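Alginate lyase (Aplysia kurodai, PDB 5GMT) is an alginate lyase of polysaccharide lyase family 14 with polymannuronate specificity, probably cleaving the glycosidic bonds of beta-D-mannuronic acid chains. Local coordinates at residues K36-D41 and A77-R82; S89-I94 and V198-V203; G118-G123 and H238-F243. All blocks are in the same frame, centred on the assembly; numbering follows the deposited sequence.

Interaction 1 (K36-D41 and A77-R82); sequences KPIYHD and AGFYSR
Tyr39 and Tyr80 form an antiparallel hydrogen-bonded pair, and their backbones supply two of the three hydrogen bonds between 36-41 and 77-82. Tyr80 N reaches Tyr39 O over 2.9 Å in a nearly straight bond, 175° at the hydrogen. The return bond from Tyr39 N to Tyr80 O is bent to 144°. Arg82 N adds the third, 3.1 Å from Pro37 O. Weaker CA-H...O contacts supplement these: Ile38 CA lies 3.0 Å from Tyr80 O, and Asp41 CA, beyond the corner turned at His40, approaches Gly78 O to 3.2 Å.

The side chains meet mainly through carbon. On the face that carries Ile38 and Ser81, the Ile38 methyl CG2 touches Phe79 CD1 at 3.9 Å. On the face of the two tyrosines, CG of Tyr39 is anti to its carbonyl carbon (chi1 -54°), which lays the ring across Arg82 at about a right angle, with Tyr39 CE1 against the methylene Arg82 CD at 3.8 Å. The Tyr80 ring turns its edge to Tyr39 O, and its surroundings include Phe116 and Phe243.

The polar ends look elsewhere: Arg82 NH1 binds Asn120 O and Tyr125 OH, His40 NE2 binds Glu122 and Ser81 OG binds Phe35 O. Strand 38-42, outermost in its sheet, is thus joined to its neighbour by main-chain bonds and apolar packing, while the polar groups tie the pair to other parts of the chain.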
ATOM      1  N   LYS A  36       0.492  15.062  -6.210  1.00  9.09           N
ATOM      2  CA  LYS A  36       1.711  15.787  -5.870  1.00  9.96           C
ATOM      3  C   LYS A  36       1.555  16.597  -4.580  1.00  8.54           C
ATOM      4  O   LYS A  36       0.454  17.009  -4.231  1.00 10.03           O
ATOM      5  CB  LYS A  36       2.132  16.690  -7.040  1.00 11.80           C
ATOM      6  CG  LYS A  36       2.679  15.931  -8.246  1.00 13.83           C
ATOM      7  CD  LYS A  36       2.934  16.863  -9.424  1.00 16.66           C
ATOM      8  CE  LYS A  36       3.454  16.101 -10.639  1.00 19.10           C
ATOM      9  NZ  LYS A  36       3.517  16.968 -11.863  1.00 19.57           N
ATOM     10  N   PRO A  37       2.665  16.822  -3.858  1.00  7.93           N
ATOM     11  CA  PRO A  37       4.039  16.435  -4.207  1.00  7.44           C
ATOM     12  C   PRO A  37       4.278  14.930  -4.105  1.00  8.96           C
ATOM     13  O   PRO A  37       3.763  14.272  -3.191  1.00  8.16           O
ATOM     14  CB  PRO A  37       4.887  17.192  -3.184  1.00  9.37           C
ATOM     15  CG  PRO A  37       3.979  17.375  -2.019  1.00 11.30           C
ATOM     16  CD  PRO A  37       2.606  17.569  -2.590  1.00 10.51           C
ATOM     17  N   ILE A  38       5.045  14.404  -5.053  1.00  6.56           N
ATOM     18  CA  ILE A  38       5.423  13.014  -5.017  1.00  8.19           C
ATOM     19  C   ILE A  38       6.937  12.904  -4.918  1.00  9.49           C
ATOM     20  O   ILE A  38       7.670  13.842  -5.253  1.00  9.13           O
ATOM     21  CB  ILE A  38       4.891  12.227  -6.244  1.00  8.53           C
ATOM     22  CG1 ILE A  38       5.591  12.659  -7.530  1.00  9.62           C
ATOM     23  CG2 ILE A  38       3.352  12.358  -6.366  1.00  8.62           C
ATOM     24  CD1 ILE A  38       5.093  11.908  -8.746  1.00 13.04           C
ATOM     25  N   TYR A  39       7.389  11.766  -4.402  1.00  7.74           N
ATOM     26  CA  TYR A  39       8.787  11.542  -4.100  1.00  7.13           C
ATOM     27  C   TYR A  39       9.194  10.147  -4.561  1.00  9.49           C
ATOM     28  O   TYR A  39       8.439   9.184  -4.385  1.00  6.80           O
ATOM     29  CB  TYR A  39       9.044  11.693  -2.590  1.00  7.73           C
ATOM     30  CG  TYR A  39       8.571  13.006  -2.001  1.00 10.29           C
ATOM     31  CD1 TYR A  39       7.220  13.216  -1.703  1.00  7.25           C
ATOM     32  CD2 TYR A  39       9.473  14.023  -1.704  1.00 11.29           C
ATOM     33  CE1 TYR A  39       6.788  14.405  -1.172  1.00  9.33           C
ATOM     34  CE2 TYR A  39       9.047  15.216  -1.160  1.00 11.17           C
ATOM     35  CZ  TYR A  39       7.706  15.398  -0.888  1.00 10.99           C
ATOM     36  OH  TYR A  39       7.280  16.584  -0.347  1.00 13.79           O
ATOM     37  N   HIS A  40      10.383  10.045  -5.148  1.00  7.51           N
ATOM     38  CA  HIS A  40      10.933   8.754  -5.548  1.00  8.71           C
ATOM     39  C   HIS A  40       9.987   8.000  -6.491  1.00  9.01           C
ATOM     40  O   HIS A  40       9.741   6.799  -6.336  1.00  8.91           O
ATOM     41  CB  HIS A  40      11.268   7.932  -4.296  1.00  9.31           C
ATOM     42  CG  HIS A  40      12.242   8.620  -3.391  1.00 11.07           C
ATOM     43  ND1 HIS A  40      13.583   8.712  -3.691  1.00 12.45           N
ATOM     44  CD2 HIS A  40      12.074   9.277  -2.219  1.00  8.14           C
ATOM     45  CE1 HIS A  40      14.202   9.390  -2.740  1.00 13.05           C
ATOM     46  NE2 HIS A  40      13.307   9.747  -1.836  1.00 10.49           N
ATOM     47  N   ASP A  41       9.462   8.734  -7.465  1.00  7.88           N
ATOM     48  CA  ASP A  41       8.607   8.166  -8.500  1.00  9.12           C
ATOM     49  C   ASP A  41       9.424   7.358  -9.500  1.00 11.79           C
ATOM     50  O   ASP A  41      10.520   7.755  -9.889  1.00  8.69           O
ATOM     51  CB  ASP A  41       7.837   9.276  -9.214  1.00  9.46           C
ATOM     52  CG  ASP A  41       8.751  10.381  -9.718  1.00 13.61           C
ATOM     53  OD1 ASP A  41       9.384  11.051  -8.884  1.00 10.21           O
ATOM     54  OD2 ASP A  41       8.833  10.576 -10.943  1.00 18.80           O
ATOM     55  N   ALA A  77       4.899   0.364 -11.009  1.00  6.86           N
ATOM     56  CA  ALA A  77       5.227   1.756 -10.704  1.00  9.02           C
ATOM     57  C   ALA A  77       5.188   2.056  -9.212  1.00  9.56           C
ATOM     58  O   ALA A  77       4.635   1.286  -8.417  1.00  6.53           O
ATOM     59  CB  ALA A  77       4.284   2.681 -11.444  1.00  6.59           C
ATOM     60  N   GLY A  78       5.781   3.181  -8.828  1.00  8.71           N
ATOM     61  CA  GLY A  78       5.848   3.525  -7.421  1.00  7.54           C
ATOM     62  C   GLY A  78       6.092   4.999  -7.215  1.00  8.27           C
ATOM     63  O   GLY A  78       6.750   5.648  -8.038  1.00  7.40           O
ATOM     64  N   PHE A  79       5.539   5.529  -6.130  1.00  6.26           N
ATOM     65  CA  PHE A  79       5.851   6.896  -5.693  1.00  6.30           C
ATOM     66  C   PHE A  79       5.286   7.105  -4.308  1.00  6.07           C
ATOM     67  O   PHE A  79       4.299   6.488  -3.948  1.00  7.43           O
ATOM     68  CB  PHE A  79       5.294   7.965  -6.668  1.00  8.14           C
ATOM     69  CG  PHE A  79       3.797   7.885  -6.901  1.00  7.74           C
ATOM     70  CD1 PHE A  79       2.908   8.509  -6.031  1.00  6.77           C
ATOM     71  CD2 PHE A  79       3.282   7.205  -8.006  1.00  8.07           C
ATOM     72  CE1 PHE A  79       1.532   8.446  -6.244  1.00  8.91           C
ATOM     73  CE2 PHE A  79       1.909   7.137  -8.232  1.00 10.01           C
ATOM     74  CZ  PHE A  79       1.029   7.761  -7.350  1.00  9.21           C
ATOM     75  N   TYR A  80       5.909   7.983  -3.530  1.00  5.04           N
ATOM     76  CA  TYR A  80       5.291   8.416  -2.292  1.00  6.84           C
ATOM     77  C   TYR A  80       4.531   9.708  -2.560  1.00 10.14           C
ATOM     78  O   TYR A  80       5.028  10.589  -3.262  1.00  9.36           O
ATOM     79  CB  TYR A  80       6.327   8.646  -1.199  1.00  5.19           C
ATOM     80  CG  TYR A  80       7.062   7.421  -0.703  1.00  5.33           C
ATOM     81  CD1 TYR A  80       6.641   6.754   0.439  1.00  7.30           C
ATOM     82  CD2 TYR A  80       8.213   6.967  -1.343  1.00  6.19           C
ATOM     83  CE1 TYR A  80       7.334   5.649   0.931  1.00  6.15           C
ATOM     84  CE2 TYR A  80       8.915   5.859  -0.863  1.00  6.90           C
ATOM     85  CZ  TYR A  80       8.472   5.215   0.287  1.00  7.64           C
ATOM     86  OH  TYR A  80       9.141   4.110   0.782  1.00  7.12           O
ATOM     87  N   SER A  81       3.333   9.810  -2.000  1.00  6.28           N
ATOM     88  CA  SER A  81       2.474  10.975  -2.182  1.00  8.65           C
ATOM     89  C   SER A  81       2.179  11.633  -0.837  1.00  7.42           C
ATOM     90  O   SER A  81       1.701  10.969   0.086  1.00  7.08           O
ATOM     91  CB  SER A  81       1.170  10.551  -2.869  1.00  8.03           C
ATOM     92  OG  SER A  81       0.187  11.569  -2.822  1.00  8.74           O
ATOM     93  N   ARG A  82       2.477  12.929  -0.720  1.00  7.76           N
ATOM     94  CA  ARG A  82       2.200  13.670   0.504  1.00  8.94           C
ATOM     95  C   ARG A  82       1.392  14.928   0.204  1.00 10.63           C
ATOM     96  O   ARG A  82       1.940  16.030   0.152  1.00 11.37           O
ATOM     97  CB  ARG A  82       3.501  14.037   1.217  1.00  8.56           C
ATOM     98  CG  ARG A  82       4.318  12.834   1.656  1.00 11.38           C
ATOM     99  CD  ARG A  82       5.646  13.269   2.251  1.00  7.73           C
ATOM    100  NE  ARG A  82       5.470  14.126   3.424  1.00  9.66           N
ATOM    101  CZ  ARG A  82       6.475  14.520   4.200  1.00  9.99           C
ATOM    102  NH1 ARG A  82       7.711  14.114   3.928  1.00 10.95           N
ATOM    103  NH2 ARG A  82       6.248  15.301   5.248  1.00  9.84           N
TER

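Interaction 2 (S89-I94 and V198-V203); sequences SVDAMI and VHINTV
Ala92 sets its methyl squarely over the imidazole of His199: Ala92 CB stands 3.6 Å from the centroid of the His199 ring and 14° off its normal, a CH-pi contact. The two residues are a non-hydrogen-bonded antiparallel pair, which puts both side chains on one face of the sheet. Two hydrogen bonds and a stack limit the rotation of the ring: ND1 is bonded to Ala276 N, NE2 to Glu197, and Trp209 stacks with it. Were His199 replaced by an alanine, the Ala92 methyl and Trp209 would probably lose the ring they pack on, and Glu197 and Ala276 N their imidazole partner.

Asp91 and Ile200 cross at about a right angle. With CG1 of Ile200 lying between the backbone N and the carbonyl carbon (chi1 60°), its end swings back to the aspartate, and Ile200 CD1 comes 3.3 Å from Asp91 OD1. That oxygen is bonded to His238 ND1. Backbone bonds flank the Ala92-His199 pair: Ile200 N donates to Asp91 O at 3.0 Å on one side, and Met93 and Val198 are bonded both ways on the other.

Met93 and Val198 share the face that packs on Leu239 of the second sheet, an arrangement typical of the concanavalin-like beta-sandwich.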
ATOM      1  N   SER A  89       1.559  16.330  12.071  1.00 10.67           N
ATOM      2  CA  SER A  89       1.485  15.547  13.300  1.00 12.55           C
ATOM      3  C   SER A  89       0.243  14.656  13.319  1.00 14.41           C
ATOM      4  O   SER A  89      -0.469  14.575  14.335  1.00 12.43           O
ATOM      5  CB  SER A  89       1.496  16.467  14.529  1.00 16.12           C
ATOM      6  OG  SER A  89       0.349  17.292  14.524  1.00 24.66           O
ATOM      7  N   VAL A  90      -0.005  13.981  12.199  1.00  9.49           N
ATOM      8  CA  VAL A  90      -1.163  13.082  12.082  1.00  8.22           C
ATOM      9  C   VAL A  90      -0.847  11.673  12.575  1.00  8.74           C
ATOM     10  O   VAL A  90       0.069  11.027  12.072  1.00  9.72           O
ATOM     11  CB  VAL A  90      -1.668  12.999  10.632  1.00  8.86           C
ATOM     12  CG1 VAL A  90      -2.804  11.978  10.519  1.00  8.53           C
ATOM     13  CG2 VAL A  90      -2.138  14.371  10.170  1.00 10.87           C
ATOM     14  N   ASP A  91      -1.626  11.193  13.542  1.00  7.88           N
ATOM     15  CA  ASP A  91      -1.366   9.892  14.164  1.00  8.25           C
ATOM     16  C   ASP A  91      -2.370   8.818  13.762  1.00  8.69           C
ATOM     17  O   ASP A  91      -2.188   7.629  14.075  1.00  6.89           O
ATOM     18  CB  ASP A  91      -1.347  10.042  15.686  1.00 10.32           C
ATOM     19  CG  ASP A  91      -0.203  10.913  16.160  1.00 11.54           C
ATOM     20  OD1 ASP A  91       0.840  10.938  15.469  1.00 11.40           O
ATOM     21  OD2 ASP A  91      -0.353  11.577  17.205  1.00 12.20           O
ATOM     22  N   ALA A  92      -3.439   9.240  13.091  1.00  8.66           N
ATOM     23  CA  ALA A  92      -4.416   8.295  12.561  1.00 10.84           C
ATOM     24  C   ALA A  92      -4.850   8.707  11.155  1.00  9.44           C
ATOM     25  O   ALA A  92      -5.106   9.881  10.883  1.00  7.70           O
ATOM     26  CB  ALA A  92      -5.627   8.186  13.490  1.00 10.08           C
ATOM     27  N   MET A  93      -4.934   7.727  10.264  1.00  8.25           N
ATOM     28  CA  MET A  93      -5.223   8.012   8.878  1.00  9.87           C
ATOM     29  C   MET A  93      -5.973   6.836   8.271  1.00 10.80           C
ATOM     30  O   MET A  93      -5.712   5.684   8.618  1.00  9.34           O
ATOM     31  CB  MET A  93      -3.907   8.275   8.137  1.00 13.95           C
ATOM     32  CG  MET A  93      -3.967   9.170   6.941  1.00 14.88           C
ATOM     33  SD  MET A  93      -2.312   9.388   6.251  1.00  9.54           S
ATOM     34  CE  MET A  93      -1.795  10.883   7.084  1.00  8.25           C
ATOM     35  N   ILE A  94      -6.911   7.127   7.376  1.00 10.10           N
ATOM     36  CA  ILE A  94      -7.578   6.092   6.602  1.00  9.10           C
ATOM     37  C   ILE A  94      -7.291   6.310   5.122  1.00  8.67           C
ATOM     38  O   ILE A  94      -7.525   7.393   4.597  1.00  9.89           O
ATOM     39  CB  ILE A  94      -9.114   6.091   6.815  1.00  7.13           C
ATOM     40  CG1 ILE A  94      -9.471   5.851   8.284  1.00 10.01           C
ATOM     41  CG2 ILE A  94      -9.778   5.044   5.932  1.00  6.73           C
ATOM     42  CD1 ILE A  94     -10.979   5.933   8.549  1.00 11.39           C
ATOM     43  N   VAL A 198      -5.175   3.240   9.900  1.00  6.55           N
ATOM     44  CA  VAL A 198      -3.948   3.087  10.658  1.00  5.75           C
ATOM     45  C   VAL A 198      -3.927   4.043  11.835  1.00  6.39           C
ATOM     46  O   VAL A 198      -4.094   5.245  11.657  1.00  7.76           O
ATOM     47  CB  VAL A 198      -2.699   3.361   9.787  1.00  5.10           C
ATOM     48  CG1 VAL A 198      -1.424   3.262  10.643  1.00  8.44           C
ATOM     49  CG2 VAL A 198      -2.634   2.398   8.612  1.00  6.06           C
ATOM     50  N   HIS A 199      -3.738   3.504  13.035  1.00  4.12           N
ATOM     51  CA  HIS A 199      -3.525   4.333  14.219  1.00  6.89           C
ATOM     52  C   HIS A 199      -2.160   3.970  14.776  1.00  7.56           C
ATOM     53  O   HIS A 199      -1.943   2.833  15.199  1.00  5.48           O
ATOM     54  CB  HIS A 199      -4.630   4.115  15.266  1.00  7.51           C
ATOM     55  CG  HIS A 199      -5.976   4.599  14.825  1.00  9.52           C
ATOM     56  ND1 HIS A 199      -6.704   5.523  15.542  1.00  9.75           N
ATOM     57  CD2 HIS A 199      -6.708   4.314  13.721  1.00 10.01           C
ATOM     58  CE1 HIS A 199      -7.830   5.781  14.903  1.00 11.08           C
ATOM     59  NE2 HIS A 199      -7.862   5.054  13.799  1.00  9.39           N
ATOM     60  N   ILE A 200      -1.226   4.917  14.759  1.00  6.71           N
ATOM     61  CA  ILE A 200       0.127   4.572  15.157  1.00  8.20           C
ATOM     62  C   ILE A 200       0.181   4.507  16.672  1.00  7.85           C
ATOM     63  O   ILE A 200      -0.693   5.037  17.359  1.00 10.81           O
ATOM     64  CB  ILE A 200       1.187   5.561  14.596  1.00  8.22           C
ATOM     65  CG1 ILE A 200       0.945   6.991  15.079  1.00  8.75           C
ATOM     66  CG2 ILE A 200       1.206   5.517  13.072  1.00 10.96           C
ATOM     67  CD1 ILE A 200       1.972   7.977  14.477  1.00 10.91           C
ATOM     68  N   ASN A 201       1.187   3.818  17.188  1.00  8.67           N
ATOM     69  CA  ASN A 201       1.289   3.572  18.622  1.00  8.09           C
ATOM     70  C   ASN A 201       1.613   4.798  19.457  1.00 10.76           C
ATOM     71  O   ASN A 201       2.236   5.756  18.989  1.00  9.54           O
ATOM     72  CB  ASN A 201       2.355   2.514  18.889  1.00  6.81           C
ATOM     73  CG  ASN A 201       3.732   2.951  18.414  1.00  8.55           C
ATOM     74  OD1 ASN A 201       3.967   3.074  17.209  1.00  8.55           O
ATOM     75  ND2 ASN A 201       4.655   3.188  19.363  1.00  9.25           N
ATOM     76  N   THR A 202       1.181   4.749  20.707  1.00  9.17           N
ATOM     77  CA  THR A 202       1.764   5.600  21.738  1.00  9.09           C
ATOM     78  C   THR A 202       3.237   5.252  21.838  1.00  8.26           C
ATOM     79  O   THR A 202       3.587   4.074  21.892  1.00  9.02           O
ATOM     80  CB  THR A 202       1.100   5.366  23.090  1.00  9.45           C
ATOM     81  OG1 THR A 202      -0.325   5.432  22.929  1.00  9.83           O
ATOM     82  CG2 THR A 202       1.563   6.413  24.108  1.00  8.52           C
ATOM     83  N   VAL A 203       4.105   6.257  21.841  1.00 13.14           N
ATOM     84  CA  VAL A 203       5.524   5.982  22.003  1.00 11.57           C
ATOM     85  C   VAL A 203       5.713   5.297  23.349  1.00 10.93           C
ATOM     86  O   VAL A 203       5.150   5.722  24.354  1.00 16.69           O
ATOM     87  CB  VAL A 203       6.368   7.276  21.880  1.00 15.28           C
ATOM     88  CG1 VAL A 203       7.830   7.014  22.213  1.00 12.76           C
ATOM     89  CG2 VAL A 203       6.243   7.818  20.474  1.00 13.72           C
TER

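Interaction 3 (G118-G123 and H238-F243); sequences GENGEG and HLRGMF
Arg240 points toward the 118-123 loop and grips the carbonyl of Gly118 side-on with two nitrogens. Arg240 NH2 lies 3.1 Å from Gly118 O, in the carbonyl plane, while Arg240 NE, 3.2 Å from the same oxygen, sits well above that plane. A bend at chi2 (-63°) turns the chain so that the guanidinium comes alongside the loop, where NE also makes a weak bond to Glu119 O. The flat group is packed between two carbons: Asn120 CA is 3.5 Å above one face and His238 CB 3.9 Å above the other, both offset toward the rim. NH1 has its bond to Ser88 O, so all three guanidinium nitrogens are bonded, which probably fixes the rotation of the group.

Gly118 pairs with His238 in antiparallel, hydrogen-bonded fashion. Gly118 N donates to His238 O at 2.9 Å, and His238 N returns a bond to Gly118 O at 3.2 Å. Gly118 O therefore accepts from three donors, and the positive guanidinium is likely to polarise this buried carbonyl. The backbone angles of Gly118 (136/-139°) would jam a CB against the carbonyl oxygen of the residue before it, so only glycine fits comfortably.

Asn120 crosses Arg240 at about a right angle. Its OD1 stands over a guanidinium face, 3.6 Å from Arg240 NH1, an approach that is packing and not a hydrogen bond.

The contact sits where strand 110-118 runs out into its loop beside strand 238-247. Just ahead, Arg240 and Gly241 both face Phe116 in a classic beta bulge. On its other side, strand 238-247 pairs with strand 76-81 through Met242 and Ser81, and Leu239 packs on Met93 of strand 92-102 in the opposing sheet.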
ATOM      1  N   GLY A 118       6.836   8.373   9.401  1.00  6.50           N
ATOM      2  CA  GLY A 118       8.147   8.419  10.017  1.00  6.92           C
ATOM      3  C   GLY A 118       8.582   9.860  10.149  1.00  8.60           C
ATOM      4  O   GLY A 118       7.781  10.727  10.498  1.00  6.68           O
ATOM      5  N   GLU A 119       9.855  10.105   9.861  1.00  8.36           N
ATOM      6  CA  GLU A 119      10.418  11.450   9.881  1.00 11.68           C
ATOM      7  C   GLU A 119       9.742  12.393   8.872  1.00 12.11           C
ATOM      8  O   GLU A 119       9.052  11.958   7.948  1.00 10.09           O
ATOM      9  CB  GLU A 119      11.924  11.382   9.613  1.00 11.59           C
ATOM     10  CG  GLU A 119      12.719  10.610  10.678  1.00 11.24           C
ATOM     11  CD  GLU A 119      14.190  10.464  10.325  1.00 17.42           C
ATOM     12  OE1 GLU A 119      14.953   9.913  11.153  1.00 12.97           O
ATOM     13  OE2 GLU A 119      14.583  10.890   9.214  1.00 11.77           O
ATOM     14  N   ASN A 120       9.938  13.695   9.047  1.00  8.98           N
ATOM     15  CA  ASN A 120       9.284  14.657   8.169  1.00 12.55           C
ATOM     16  C   ASN A 120       9.931  14.730   6.780  1.00 12.88           C
ATOM     17  O   ASN A 120       9.330  15.233   5.829  1.00 18.17           O
ATOM     18  CB  ASN A 120       9.275  16.048   8.807  1.00 16.17           C
ATOM     19  CG  ASN A 120       8.357  17.009   8.077  1.00 20.38           C
ATOM     20  OD1 ASN A 120       7.261  16.641   7.670  1.00 21.51           O
ATOM     21  ND2 ASN A 120       8.818  18.232   7.879  1.00 26.15           N
ATOM     22  N   GLY A 121      11.139  14.200   6.656  1.00 12.98           N
ATOM     23  CA  GLY A 121      11.899  14.344   5.425  1.00 13.52           C
ATOM     24  C   GLY A 121      12.216  13.042   4.725  1.00 12.40           C
ATOM     25  O   GLY A 121      11.409  12.107   4.749  1.00  9.51           O
ATOM     26  N   GLU A 122      13.401  12.973   4.111  1.00 11.19           N
ATOM     27  CA  GLU A 122      13.796  11.816   3.301  1.00 10.94           C
ATOM     28  C   GLU A 122      13.796  10.510   4.081  1.00 10.52           C
ATOM     29  O   GLU A 122      13.622   9.442   3.497  1.00  9.02           O
ATOM     30  CB  GLU A 122      15.189  12.035   2.702  1.00 13.05           C
ATOM     31  CG  GLU A 122      15.204  12.972   1.529  1.00 11.96           C
ATOM     32  CD  GLU A 122      14.396  12.442   0.365  1.00 10.68           C
ATOM     33  OE1 GLU A 122      14.616  11.276  -0.026  1.00 11.32           O
ATOM     34  OE2 GLU A 122      13.537  13.181  -0.150  1.00 11.67           O
ATOM     35  N   GLY A 123      13.987  10.599   5.396  1.00  9.03           N
ATOM     36  CA  GLY A 123      13.961   9.419   6.245  1.00 11.30           C
ATOM     37  C   GLY A 123      12.685   8.605   6.072  1.00 10.49           C
ATOM     38  O   GLY A 123      12.679   7.401   6.258  1.00  8.96           O
ATOM     39  N   HIS A 238       5.227  10.555  12.408  1.00  8.15           N
ATOM     40  CA  HIS A 238       3.784  10.582  12.178  1.00  7.56           C
ATOM     41  C   HIS A 238       3.448   9.973  10.821  1.00  8.01           C
ATOM     42  O   HIS A 238       4.338   9.651  10.043  1.00  6.36           O
ATOM     43  CB  HIS A 238       3.250  12.015  12.254  1.00  8.02           C
ATOM     44  CG  HIS A 238       3.583  12.708  13.540  1.00  9.91           C
ATOM     45  ND1 HIS A 238       2.890  12.476  14.711  1.00 10.99           N
ATOM     46  CD2 HIS A 238       4.544  13.614  13.842  1.00 12.39           C
ATOM     47  CE1 HIS A 238       3.406  13.219  15.676  1.00 12.12           C
ATOM     48  NE2 HIS A 238       4.407  13.920  15.174  1.00 12.16           N
ATOM     49  N   LEU A 239       2.162   9.801  10.545  1.00  7.34           N
ATOM     50  CA  LEU A 239       1.745   9.314   9.232  1.00  5.97           C
ATOM     51  C   LEU A 239       1.931  10.437   8.229  1.00  9.17           C
ATOM     52  O   LEU A 239       1.627  11.590   8.537  1.00  6.99           O
ATOM     53  CB  LEU A 239       0.294   8.839   9.267  1.00  6.01           C
ATOM     54  CG  LEU A 239       0.112   7.471   9.918  1.00  8.69           C
ATOM     55  CD1 LEU A 239      -1.278   7.354  10.542  1.00  9.40           C
ATOM     56  CD2 LEU A 239       0.342   6.377   8.877  1.00  6.75           C
ATOM     57  N   ARG A 240       2.433  10.109   7.039  1.00  8.47           N
ATOM     58  CA  ARG A 240       2.778  11.138   6.059  1.00  5.72           C
ATOM     59  C   ARG A 240       1.916  11.093   4.803  1.00  8.84           C
ATOM     60  O   ARG A 240       1.747  12.107   4.126  1.00  9.63           O
ATOM     61  CB  ARG A 240       4.254  11.011   5.669  1.00  7.31           C
ATOM     62  CG  ARG A 240       5.236  11.159   6.847  1.00  7.04           C
ATOM     63  CD  ARG A 240       5.145  12.554   7.476  1.00 10.19           C
ATOM     64  NE  ARG A 240       6.010  12.662   8.650  1.00  9.96           N
ATOM     65  CZ  ARG A 240       5.882  13.590   9.593  1.00 11.14           C
ATOM     66  NH1 ARG A 240       4.934  14.517   9.493  1.00  7.44           N
ATOM     67  NH2 ARG A 240       6.696  13.579  10.642  1.00  8.04           N
ATOM     68  N   GLY A 241       1.367   9.926   4.477  1.00  6.76           N
ATOM     69  CA  GLY A 241       0.585   9.831   3.261  1.00  7.11           C
ATOM     70  C   GLY A 241       0.585   8.451   2.649  1.00  6.63           C
ATOM     71  O   GLY A 241       0.752   7.464   3.352  1.00  6.37           O
ATOM     72  N   MET A 242       0.423   8.399   1.327  1.00  6.67           N
ATOM     73  CA  MET A 242       0.280   7.134   0.614  1.00  5.26           C
ATOM     74  C   MET A 242       1.572   6.718  -0.070  1.00  5.73           C
ATOM     75  O   MET A 242       2.190   7.514  -0.787  1.00  8.46           O
ATOM     76  CB  MET A 242      -0.825   7.216  -0.441  1.00  7.27           C
ATOM     77  CG  MET A 242      -0.965   5.908  -1.240  1.00  7.47           C
ATOM     78  SD  MET A 242      -2.168   5.960  -2.585  1.00  7.36           S
ATOM     79  CE  MET A 242      -1.534   7.307  -3.572  1.00  8.64           C
ATOM     80  N   PHE A 243       1.964   5.470   0.165  1.00  4.91           N
ATOM     81  CA  PHE A 243       3.076   4.835  -0.542  1.00  5.84           C
ATOM     82  C   PHE A 243       2.457   4.069  -1.701  1.00  5.38           C
ATOM     83  O   PHE A 243       1.994   2.954  -1.520  1.00  4.72           O
ATOM     84  CB  PHE A 243       3.875   3.953   0.443  1.00  5.17           C
ATOM     85  CG  PHE A 243       5.088   3.256  -0.140  1.00  5.99           C
ATOM     86  CD1 PHE A 243       5.592   3.586  -1.385  1.00  8.03           C
ATOM     87  CD2 PHE A 243       5.820   2.376   0.657  1.00  7.32           C
ATOM     88  CE1 PHE A 243       6.732   2.942  -1.882  1.00 10.88           C
ATOM     89  CE2 PHE A 243       6.974   1.754   0.178  1.00 10.03           C
ATOM     90  CZ  PHE A 243       7.426   2.032  -1.078  1.00  9.24           C
TER

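Overall arrangement
Interaction 3 lies between the other two, its centre about 11 Å from that of interaction 1 and about 12 Å from that of interaction 2. Interactions 1 and 3 belong to one sheet, where strands 76-81 and 238-247 are neighbours, and side chains of interaction 1 reach the 118-123 loop twice: Arg82 NH1 is 2.7 Å from Asn120 O, and His40 binds Glu122. Interaction 2 belongs to the other sheet and meets interaction 3 through Asp91 OD1 and His238 ND1, 2.7 Å apart, and through Val90 O and Leu239 N. This meeting joins the two sheets, while interaction 1, about 21 Å from interaction 2 between centres and not touching it, pairs strands at one sheet's edge.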